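Local coordinates for protein lipolytic enzyme, G-D-S-L family (Bacteroides thetaiotaomicron, PDB 7BR2) that metabolizes the drug diltiazem as a gut microbial serine esterase of the SGNH (GDSL) hydrolase family, at residues F38-Y43 / K433-N438. Sequence-based numbering, arbitrary orientation.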
loop_
_atom_site.group_PDB
_atom_site.type_symbol
_atom_site.label_atom_id
_atom_site.label_comp_id
_atom_site.label_asym_id
_atom_site.label_seq_id
_atom_site.Cartn_x
_atom_site.Cartn_y
_atom_site.Cartn_z
ATOM N N PHE A 38 1.855 0.789 -2.486
ATOM C CA PHE A 38 0.782 1.718 -2.833
ATOM C C PHE A 38 0.790 2.932 -1.902
ATOM O O PHE A 38 0.546 4.068 -2.335
ATOM C CB PHE A 38 -0.558 0.974 -2.770
ATOM C CG PHE A 38 -0.702 -0.130 -3.805
ATOM C CD1 PHE A 38 0.079 -0.140 -4.956
ATOM C CD2 PHE A 38 -1.631 -1.152 -3.624
ATOM C CE1 PHE A 38 -0.061 -1.142 -5.903
ATOM C CE2 PHE A 38 -1.769 -2.171 -4.565
ATOM C CZ PHE A 38 -0.992 -2.160 -5.711
ATOM N N ILE A 39 1.105 2.712 -0.623
ATOM C CA ILE A 39 1.221 3.820 0.329
ATOM C C ILE A 39 2.378 4.745 -0.053
ATOM O O ILE A 39 2.246 5.985 -0.056
ATOM C CB ILE A 39 1.385 3.281 1.759
ATOM C CG1 ILE A 39 0.112 2.579 2.242
ATOM C CG2 ILE A 39 1.739 4.410 2.706
ATOM C CD1 ILE A 39 0.314 1.761 3.553
ATOM N N TRP A 40 3.542 4.160 -0.358
ATOM C CA TRP A 40 4.662 4.977 -0.815
ATOM C C TRP A 40 4.287 5.732 -2.085
ATOM O O TRP A 40 4.631 6.907 -2.230
ATOM C CB TRP A 40 5.906 4.109 -1.033
ATOM C CG TRP A 40 7.215 4.875 -1.026
ATOM C CD1 TRP A 40 7.383 6.230 -0.912
ATOM C CD2 TRP A 40 8.536 4.320 -1.145
ATOM N NE1 TRP A 40 8.717 6.546 -0.956
ATOM C CE2 TRP A 40 9.448 5.395 -1.096
ATOM C CE3 TRP A 40 9.035 3.014 -1.290
ATOM C CZ2 TRP A 40 10.836 5.205 -1.186
ATOM C CZ3 TRP A 40 10.412 2.827 -1.380
ATOM C CH2 TRP A 40 11.295 3.918 -1.330
ATOM N N LEU A 41 3.562 5.080 -3.005
ATOM C CA LEU A 41 3.114 5.752 -4.222
ATOM C C LEU A 41 2.279 6.991 -3.896
ATOM O O LEU A 41 2.402 8.039 -4.550
ATOM C CB LEU A 41 2.307 4.771 -5.078
ATOM C CG LEU A 41 1.777 5.279 -6.420
ATOM C CD1 LEU A 41 2.929 5.760 -7.268
ATOM C CD2 LEU A 41 1.005 4.156 -7.147
ATOM N N TYR A 42 1.411 6.882 -2.894
ATOM C CA TYR A 42 0.675 8.060 -2.457
ATOM C C TYR A 42 1.628 9.170 -2.026
ATOM O O TYR A 42 1.494 10.322 -2.452
ATOM C CB TYR A 42 -0.272 7.713 -1.313
ATOM C CG TYR A 42 -1.083 8.899 -0.854
ATOM C CD1 TYR A 42 -2.287 9.214 -1.466
ATOM C CD2 TYR A 42 -0.647 9.703 0.198
ATOM C CE1 TYR A 42 -3.038 10.300 -1.046
ATOM C CE2 TYR A 42 -1.393 10.785 0.626
ATOM C CZ TYR A 42 -2.586 11.079 0.000
ATOM O OH TYR A 42 -3.336 12.149 0.411
ATOM N N TYR A 43 2.599 8.845 -1.169
ATOM C CA TYR A 43 3.498 9.908 -0.711
ATOM C C TYR A 43 4.354 10.460 -1.850
ATOM O O TYR A 43 4.682 11.648 -1.852
ATOM C CB TYR A 43 4.413 9.401 0.405
ATOM C CG TYR A 43 3.771 9.387 1.764
ATOM C CD1 TYR A 43 2.930 8.354 2.152
ATOM C CD2 TYR A 43 3.990 10.426 2.659
ATOM C CE1 TYR A 43 2.337 8.353 3.405
ATOM C CE2 TYR A 43 3.402 10.440 3.902
ATOM C CZ TYR A 43 2.575 9.403 4.275
ATOM O OH TYR A 43 2.002 9.419 5.531
ATOM N N LYS A 433 14.916 8.578 -9.652
ATOM C CA LYS A 433 14.161 9.019 -10.817
ATOM C C LYS A 433 12.770 9.490 -10.399
ATOM O O LYS A 433 12.309 10.555 -10.826
ATOM C CB LYS A 433 14.079 7.896 -11.845
ATOM C CG LYS A 433 13.733 8.379 -13.253
ATOM C CD LYS A 433 14.685 9.483 -13.660
ATOM C CE LYS A 433 15.129 9.329 -15.090
ATOM N NZ LYS A 433 16.209 10.281 -15.463
ATOM N N ILE A 434 12.102 8.712 -9.541
ATOM C CA ILE A 434 10.768 9.081 -9.079
ATOM C C ILE A 434 10.783 10.468 -8.450
ATOM O O ILE A 434 9.955 11.321 -8.784
ATOM C CB ILE A 434 10.207 8.020 -8.111
ATOM C CG1 ILE A 434 9.717 6.805 -8.888
ATOM C CG2 ILE A 434 9.080 8.605 -7.273
ATOM C CD1 ILE A 434 9.415 5.607 -7.995
ATOM N N TYR A 435 11.713 10.715 -7.517
ATOM C CA TYR A 435 11.729 12.022 -6.860
ATOM C C TYR A 435 12.365 13.114 -7.710
ATOM O O TYR A 435 12.410 14.278 -7.285
ATOM C CB TYR A 435 12.421 11.918 -5.506
ATOM C CG TYR A 435 11.510 11.328 -4.453
ATOM C CD1 TYR A 435 10.561 12.113 -3.823
ATOM C CD2 TYR A 435 11.569 9.972 -4.121
ATOM C CE1 TYR A 435 9.709 11.588 -2.874
ATOM C CE2 TYR A 435 10.719 9.435 -3.171
ATOM C CZ TYR A 435 9.788 10.256 -2.549
ATOM O OH TYR A 435 8.939 9.764 -1.587
ATOM N N GLU A 436 12.838 12.775 -8.901
ATOM C CA GLU A 436 13.249 13.785 -9.861
ATOM C C GLU A 436 12.114 14.189 -10.808
ATOM O O GLU A 436 12.002 15.368 -11.160
ATOM C CB GLU A 436 14.464 13.260 -10.634
ATOM C CG GLU A 436 14.807 13.941 -11.953
ATOM C CD GLU A 436 15.860 13.150 -12.752
ATOM O OE1 GLU A 436 16.681 12.448 -12.115
ATOM O OE2 GLU A 436 15.837 13.190 -14.006
ATOM N N ILE A 437 11.221 13.268 -11.170
ATOM C CA ILE A 437 10.200 13.570 -12.164
ATOM C C ILE A 437 8.818 13.786 -11.553
ATOM O O ILE A 437 7.848 13.896 -12.297
ATOM C CB ILE A 437 10.140 12.483 -13.244
ATOM C CG1 ILE A 437 9.602 11.177 -12.644
ATOM C CG2 ILE A 437 11.494 12.330 -13.895
ATOM C CD1 ILE A 437 9.419 10.064 -13.646
ATOM N N ASN A 438 8.689 13.822 -10.226
ATOM C CA ASN A 438 7.354 13.872 -9.638
ATOM C C ASN A 438 6.858 15.297 -9.385
ATOM O O ASN A 438 5.804 15.468 -8.763
ATOM C CB ASN A 438 7.300 13.049 -8.341
ATOM C CG ASN A 438 8.253 13.544 -7.289
ATOM O OD1 ASN A 438 9.083 14.405 -7.552
ATOM N ND2 ASN A 438 8.160 12.978 -6.084
#
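Trp40 NE1 donates a hydrogen bond to Tyr435 OH over 3.3 Å, the one direct link between the side chains of 38-43 and 433-438. It is long and somewhat bent, with an N-H...O angle of 147° and the oxygen lying 16° out of the indole plane. The two rings meet at their edges: Tyr435 OH comes to the pyrrole side of the indole, 3.9 Å from Trp40 CD1. Tyr435 CE2 stays 4.2 Å from Trp40 NE1, and neither ring stacks on the other. Trp40 holds CG anti to its own N (chi1 -159°), and the indole extends beyond its helix with the N-H turned to the tyrosine; Arg359 of helix 344-377, Ile52, Arg53 and Val54 also touch this side chain. On the other helix, Tyr435 CG lies anti to the carbonyl carbon, which carries the phenol across toward helix 35-46. Close by, Asn438 ND2 bonds to Met44 O, a second tie to helix 35-46, while Ile434 and Ile437 pack on Leu355 of helix 344-377. Lys433 NZ and Glu436 OE2, both on exposed side chains, form a salt bridge of 3.3 Å, with the lysine above the carboxylate plane. A phenylalanine at Tyr435 would probably leave the buried indole N-H without this acceptor. The contact thus joins helix 35-46, within the SGNH hydrolase family region, to the segment 433-438 on helix 417-437 through a single, modest polar bond between two aromatic edges, with little apolar packing between the segments themselves.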